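Local coordinates for Sodium/calcium exchanger membrane region domain-containing protein (Archaeoglobus fulgidus, PDB 4KPP) that acts as a membrane counter-transporter of the sodium/calcium exchanger family, exchanging protons for calcium ions, at residues A80-F85 with H98-N103; T105-L110 with I249-S254. All coordinates share one frame; numbering follows the deposited sequence.

Interaction 1 (A80-F85 with H98-N103); sequences AVDGYF and HYATAN
F85 and A100 mark the nearest point of the two backbones, CA to CA 5.0 Å, where 80-85 and 98-103 run nearly antiparallel (156° between their directions). Helices 76-91 and 96-127 follow one another through a short connection and form a helical hairpin of the transmembrane bundle. F85 carries much of this contact. The CB of Y99 sits over one face of its ring, toward the rim, with Y99 CB to F85 CG 4.1 Å. N103 comes in at the edge instead, its CG in the ring plane and its amide turned 67° from it; N103 ND2 is 3.7 Å from F85 CE2. N103 ND2 donates a hydrogen bond to V246 O in helix 242-267. D82 has CG anti to its backbone N (chi1 -157°), which carries the carboxylate across to the A100 carbonyl. D82 OD1 is 2.8 Å from A100 O, two acceptors with no hydrogen bond between them, and E78, a like charge, lies close to D82 OD2. An alanine at D82 removes the carboxylate, and would probably open a gap beside the A100 carbonyl and leave the N103 amide less confined on that side. N103 OD1 lies 3.3 Å from D82 CB, while V81 CG1 touches the same amide at ND2.

Interaction 2 (T105-L110 with I249-S254); sequences TGANRL and IAPLAS
The carbonyl oxygen of A250, one residue before the P251 that packs on A107, is approached by three donors of its own helix. The side chain of S254 gives the shortest bond, S254 OG to A250 O 3.2 Å. It arrives at a C=O...O angle of 141° and clearly tilted from the carbonyl plane. The backbone N atoms of A253 and S254 add two weak bonds to the same oxygen. P251 has no N-H to return to the preceding turn, and helix 242-267 is kinked there. The P251 ring points toward helix 96-127, and the CA atoms of A107 and P251 come within 5.1 Å. The short segments cross at -58°, far from parallel. This crossing is a join within the exchanger fold, since 105-110 and 249-254 belong to separate sodium/calcium exchanger family regions of the chain. Small residues let the ring in. P251 CB lies 3.8 Å from A107 CA, and P251 CG reaches the backbone of G106, where no side chain intervenes. Beside this, the chi1 of L110, -176°, swings CG opposite its backbone N, and both methyls reach L252. The two leucine side chains cross at about a right angle, with L110 CD2 3.9 Å from L252 CD1 and L110 CD1 almost as near. L110 CD2 also lies 4.3 Å from P251 CB. L252 is on the surface, at the outer margin of the contact. On another side of helix 96-127, R109 NH2 forms a salt bridge with E316 of helix 311-331.

Overall arrangement
Both contacts use helix 96-127, on consecutive turns: interaction 1 pairs it with its neighbour in sequence, interaction 2 with a helix far along the chain. Their centres are 10 Å apart and they touch, N103 ND2 lying 3.6 Å from A250 CB, while V81 packs against the hydroxyl of S254. Helices 76-91, 96-127 and 242-267 therefore meet at one place. Interaction 1 is buried throughout and mixes a phenylalanine with a carboxylate and an amide. Interaction 2, nearer the centre of the chain, is apolar across its interface yet reaches the surface at L252. Both lie away from the calcium ion seen at I330, D333, K335 and E340.

Interaction 1 (A80-F85 with H98-N103)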
loop_
_atom_site.group_PDB
_atom_site.type_symbol
_atom_site.label_atom_id
_atom_site.label_comp_id
_atom_site.label_asym_id
_atom_site.label_seq_id
_atom_site.Cartn_x
_atom_site.Cartn_y
_atom_site.Cartn_z
ATOM N N ALA A 80 -3.081 -5.922 7.512
ATOM C CA ALA A 80 -3.397 -6.415 8.847
ATOM C C ALA A 80 -4.325 -5.468 9.599
ATOM O O ALA A 80 -5.265 -5.909 10.257
ATOM C CB ALA A 80 -2.124 -6.657 9.636
ATOM N N VAL A 81 -4.057 -4.169 9.497
ATOM C CA VAL A 81 -4.901 -3.162 10.135
ATOM C C VAL A 81 -6.273 -3.082 9.467
ATOM O O VAL A 81 -7.303 -3.087 10.145
ATOM C CB VAL A 81 -4.236 -1.766 10.126
ATOM C CG1 VAL A 81 -5.223 -0.695 10.584
ATOM C CG2 VAL A 81 -2.991 -1.761 11.005
ATOM N N ASP A 82 -6.289 -3.016 8.140
ATOM C CA ASP A 82 -7.552 -2.959 7.415
ATOM C C ASP A 82 -8.297 -4.280 7.561
ATOM O O ASP A 82 -9.526 -4.309 7.623
ATOM C CB ASP A 82 -7.317 -2.653 5.938
ATOM C CG ASP A 82 -8.539 -2.054 5.269
ATOM O OD1 ASP A 82 -9.592 -1.936 5.934
ATOM O OD2 ASP A 82 -8.447 -1.708 4.072
ATOM N N GLY A 83 -7.538 -5.370 7.620
ATOM C CA GLY A 83 -8.102 -6.687 7.839
ATOM C C GLY A 83 -8.778 -6.794 9.191
ATOM O O GLY A 83 -9.818 -7.442 9.319
ATOM N N TYR A 84 -8.189 -6.160 10.202
ATOM C CA TYR A 84 -8.782 -6.153 11.535
ATOM C C TYR A 84 -10.135 -5.456 11.524
ATOM O O TYR A 84 -11.094 -5.938 12.119
ATOM C CB TYR A 84 -7.858 -5.478 12.556
ATOM C CG TYR A 84 -8.537 -5.221 13.887
ATOM C CD1 TYR A 84 -8.694 -6.240 14.817
ATOM C CD2 TYR A 84 -9.035 -3.962 14.207
ATOM C CE1 TYR A 84 -9.322 -6.015 16.028
ATOM C CE2 TYR A 84 -9.667 -3.729 15.415
ATOM C CZ TYR A 84 -9.805 -4.759 16.320
ATOM O OH TYR A 84 -10.432 -4.533 17.522
ATOM N N PHE A 85 -10.193 -4.308 10.858
ATOM C CA PHE A 85 -11.435 -3.554 10.713
ATOM C C PHE A 85 -12.505 -4.372 9.994
ATOM O O PHE A 85 -13.675 -4.344 10.369
ATOM C CB PHE A 85 -11.183 -2.263 9.931
ATOM C CG PHE A 85 -10.438 -1.219 10.705
ATOM C CD1 PHE A 85 -10.663 -1.054 12.058
ATOM C CD2 PHE A 85 -9.516 -0.400 10.077
ATOM C CE1 PHE A 85 -9.988 -0.095 12.772
ATOM C CE2 PHE A 85 -8.831 0.565 10.788
ATOM C CZ PHE A 85 -9.068 0.717 12.137
ATOM N N HIS A 98 -17.960 0.850 8.198
ATOM C CA HIS A 98 -17.470 2.033 7.503
ATOM C C HIS A 98 -15.952 2.121 7.588
ATOM O O HIS A 98 -15.300 2.527 6.629
ATOM C CB HIS A 98 -18.091 3.308 8.081
ATOM C CG HIS A 98 -19.563 3.207 8.331
ATOM N ND1 HIS A 98 -20.482 3.028 7.319
ATOM C CD2 HIS A 98 -20.277 3.265 9.478
ATOM C CE1 HIS A 98 -21.696 2.976 7.833
ATOM N NE2 HIS A 98 -21.601 3.117 9.145
ATOM N N TYR A 99 -15.396 1.742 8.737
ATOM C CA TYR A 99 -13.956 1.855 8.966
ATOM C C TYR A 99 -13.138 1.038 7.966
ATOM O O TYR A 99 -12.063 1.462 7.543
ATOM C CB TYR A 99 -13.590 1.446 10.397
ATOM C CG TYR A 99 -14.117 2.372 11.477
ATOM C CD1 TYR A 99 -14.608 3.639 11.169
ATOM C CD2 TYR A 99 -14.114 1.980 12.811
ATOM C CE1 TYR A 99 -15.090 4.482 12.163
ATOM C CE2 TYR A 99 -14.591 2.817 13.809
ATOM C CZ TYR A 99 -15.077 4.064 13.481
ATOM O OH TYR A 99 -15.549 4.889 14.479
ATOM N N ALA A 100 -13.654 -0.128 7.587
ATOM C CA ALA A 100 -12.949 -1.013 6.667
ATOM C C ALA A 100 -12.722 -0.337 5.324
ATOM O O ALA A 100 -11.635 -0.425 4.748
ATOM C CB ALA A 100 -13.717 -2.318 6.483
ATOM N N THR A 101 -13.746 0.350 4.833
ATOM C CA THR A 101 -13.651 1.015 3.539
ATOM C C THR A 101 -12.914 2.348 3.647
ATOM O O THR A 101 -12.136 2.708 2.764
ATOM C CB THR A 101 -15.032 1.223 2.904
ATOM O OG1 THR A 101 -15.732 -0.027 2.874
ATOM C CG2 THR A 101 -14.882 1.752 1.486
ATOM N N ALA A 102 -13.155 3.067 4.739
ATOM C CA ALA A 102 -12.475 4.336 4.989
ATOM C C ALA A 102 -10.963 4.152 5.102
ATOM O O ALA A 102 -10.196 4.962 4.589
ATOM C CB ALA A 102 -13.027 5.004 6.244
ATOM N N ASN A 103 -10.540 3.087 5.776
ATOM C CA ASN A 103 -9.115 2.799 5.935
ATOM C C ASN A 103 -8.465 2.421 4.607
ATOM O O ASN A 103 -7.331 2.809 4.319
ATOM C CB ASN A 103 -8.903 1.690 6.969
ATOM C CG ASN A 103 -7.436 1.403 7.225
ATOM O OD1 ASN A 103 -6.854 0.501 6.624
ATOM N ND2 ASN A 103 -6.831 2.174 8.124
#

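Interaction 2 (T105-L110 with I249-S254)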
loop_
_atom_site.group_PDB
_atom_site.type_symbol
_atom_site.label_atom_id
_atom_site.label_comp_id
_atom_site.label_asym_id
_atom_site.label_seq_id
_atom_site.Cartn_x
_atom_site.Cartn_y
_atom_site.Cartn_z
ATOM N N THR A 105 -9.558 3.275 1.504
ATOM C CA THR A 105 -9.524 4.439 0.628
ATOM C C THR A 105 -8.467 5.429 1.104
ATOM O O THR A 105 -7.787 6.070 0.297
ATOM C CB THR A 105 -10.898 5.134 0.552
ATOM O OG1 THR A 105 -11.368 5.413 1.877
ATOM C CG2 THR A 105 -11.910 4.244 -0.165
ATOM N N GLY A 106 -8.326 5.541 2.421
ATOM C CA GLY A 106 -7.296 6.380 3.001
ATOM C C GLY A 106 -5.915 5.920 2.581
ATOM O O GLY A 106 -5.080 6.727 2.166
ATOM N N ALA A 107 -5.681 4.615 2.678
ATOM C CA ALA A 107 -4.395 4.039 2.304
ATOM C C ALA A 107 -4.058 4.342 0.847
ATOM O O ALA A 107 -2.957 4.802 0.545
ATOM C CB ALA A 107 -4.384 2.538 2.562
ATOM N N ASN A 108 -5.018 4.099 -0.044
ATOM C CA ASN A 108 -4.831 4.339 -1.473
ATOM C C ASN A 108 -4.543 5.792 -1.817
ATOM O O ASN A 108 -3.604 6.085 -2.553
ATOM C CB ASN A 108 -6.050 3.864 -2.269
ATOM C CG ASN A 108 -6.011 2.382 -2.561
ATOM O OD1 ASN A 108 -5.519 1.956 -3.604
ATOM N ND2 ASN A 108 -6.521 1.587 -1.634
ATOM N N ARG A 109 -5.358 6.700 -1.292
ATOM C CA ARG A 109 -5.228 8.113 -1.627
ATOM C C ARG A 109 -3.978 8.746 -1.022
ATOM O O ARG A 109 -3.351 9.612 -1.637
ATOM C CB ARG A 109 -6.491 8.888 -1.237
ATOM C CG ARG A 109 -7.743 8.407 -1.963
ATOM C CD ARG A 109 -8.692 9.553 -2.294
ATOM N NE ARG A 109 -9.170 10.241 -1.098
ATOM C CZ ARG A 109 -10.225 9.860 -0.388
ATOM N NH1 ARG A 109 -10.916 8.788 -0.747
ATOM N NH2 ARG A 109 -10.586 10.547 0.686
ATOM N N LEU A 110 -3.613 8.299 0.175
ATOM C CA LEU A 110 -2.405 8.777 0.835
ATOM C C LEU A 110 -1.173 8.342 0.055
ATOM O O LEU A 110 -0.193 9.078 -0.043
ATOM C CB LEU A 110 -2.323 8.228 2.259
ATOM C CG LEU A 110 -1.160 8.711 3.123
ATOM C CD1 LEU A 110 -1.546 9.967 3.895
ATOM C CD2 LEU A 110 -0.688 7.607 4.061
ATOM N N ILE A 249 -4.600 8.607 9.937
ATOM C CA ILE A 249 -3.531 8.301 10.882
ATOM C C ILE A 249 -3.076 6.849 10.784
ATOM O O ILE A 249 -1.880 6.576 10.711
ATOM C CB ILE A 249 -3.924 8.637 12.333
ATOM C CG1 ILE A 249 -4.265 10.122 12.456
ATOM C CG2 ILE A 249 -2.792 8.288 13.285
ATOM C CD1 ILE A 249 -4.643 10.544 13.860
ATOM N N ALA A 250 -4.029 5.922 10.774
ATOM C CA ALA A 250 -3.705 4.498 10.687
ATOM C C ALA A 250 -2.906 4.099 9.434
ATOM O O ALA A 250 -1.929 3.363 9.547
ATOM C CB ALA A 250 -4.965 3.630 10.844
ATOM N N PRO A 251 -3.313 4.570 8.240
ATOM C CA PRO A 251 -2.490 4.205 7.081
ATOM C C PRO A 251 -1.117 4.871 7.102
ATOM O O PRO A 251 -0.165 4.320 6.545
ATOM C CB PRO A 251 -3.305 4.728 5.893
ATOM C CG PRO A 251 -4.691 4.799 6.388
ATOM C CD PRO A 251 -4.573 5.211 7.822
ATOM N N LEU A 252 -1.019 6.037 7.735
ATOM C CA LEU A 252 0.252 6.746 7.825
ATOM C C LEU A 252 1.278 5.870 8.530
ATOM O O LEU A 252 2.439 5.813 8.135
ATOM C CB LEU A 252 0.083 8.070 8.572
ATOM C CG LEU A 252 1.187 9.104 8.337
ATOM C CD1 LEU A 252 1.129 9.645 6.913
ATOM C CD2 LEU A 252 1.108 10.235 9.351
ATOM N N ALA A 253 0.833 5.168 9.566
ATOM C CA ALA A 253 1.704 4.263 10.303
ATOM C C ALA A 253 1.993 2.988 9.514
ATOM O O ALA A 253 2.994 2.312 9.756
ATOM C CB ALA A 253 1.092 3.926 11.653
ATOM N N SER A 254 1.112 2.659 8.574
ATOM C CA SER A 254 1.261 1.441 7.783
ATOM C C SER A 254 2.075 1.685 6.511
ATOM O O SER A 254 2.789 0.799 6.045
ATOM C CB SER A 254 -0.113 0.856 7.427
ATOM O OG SER A 254 -0.869 0.550 8.590
#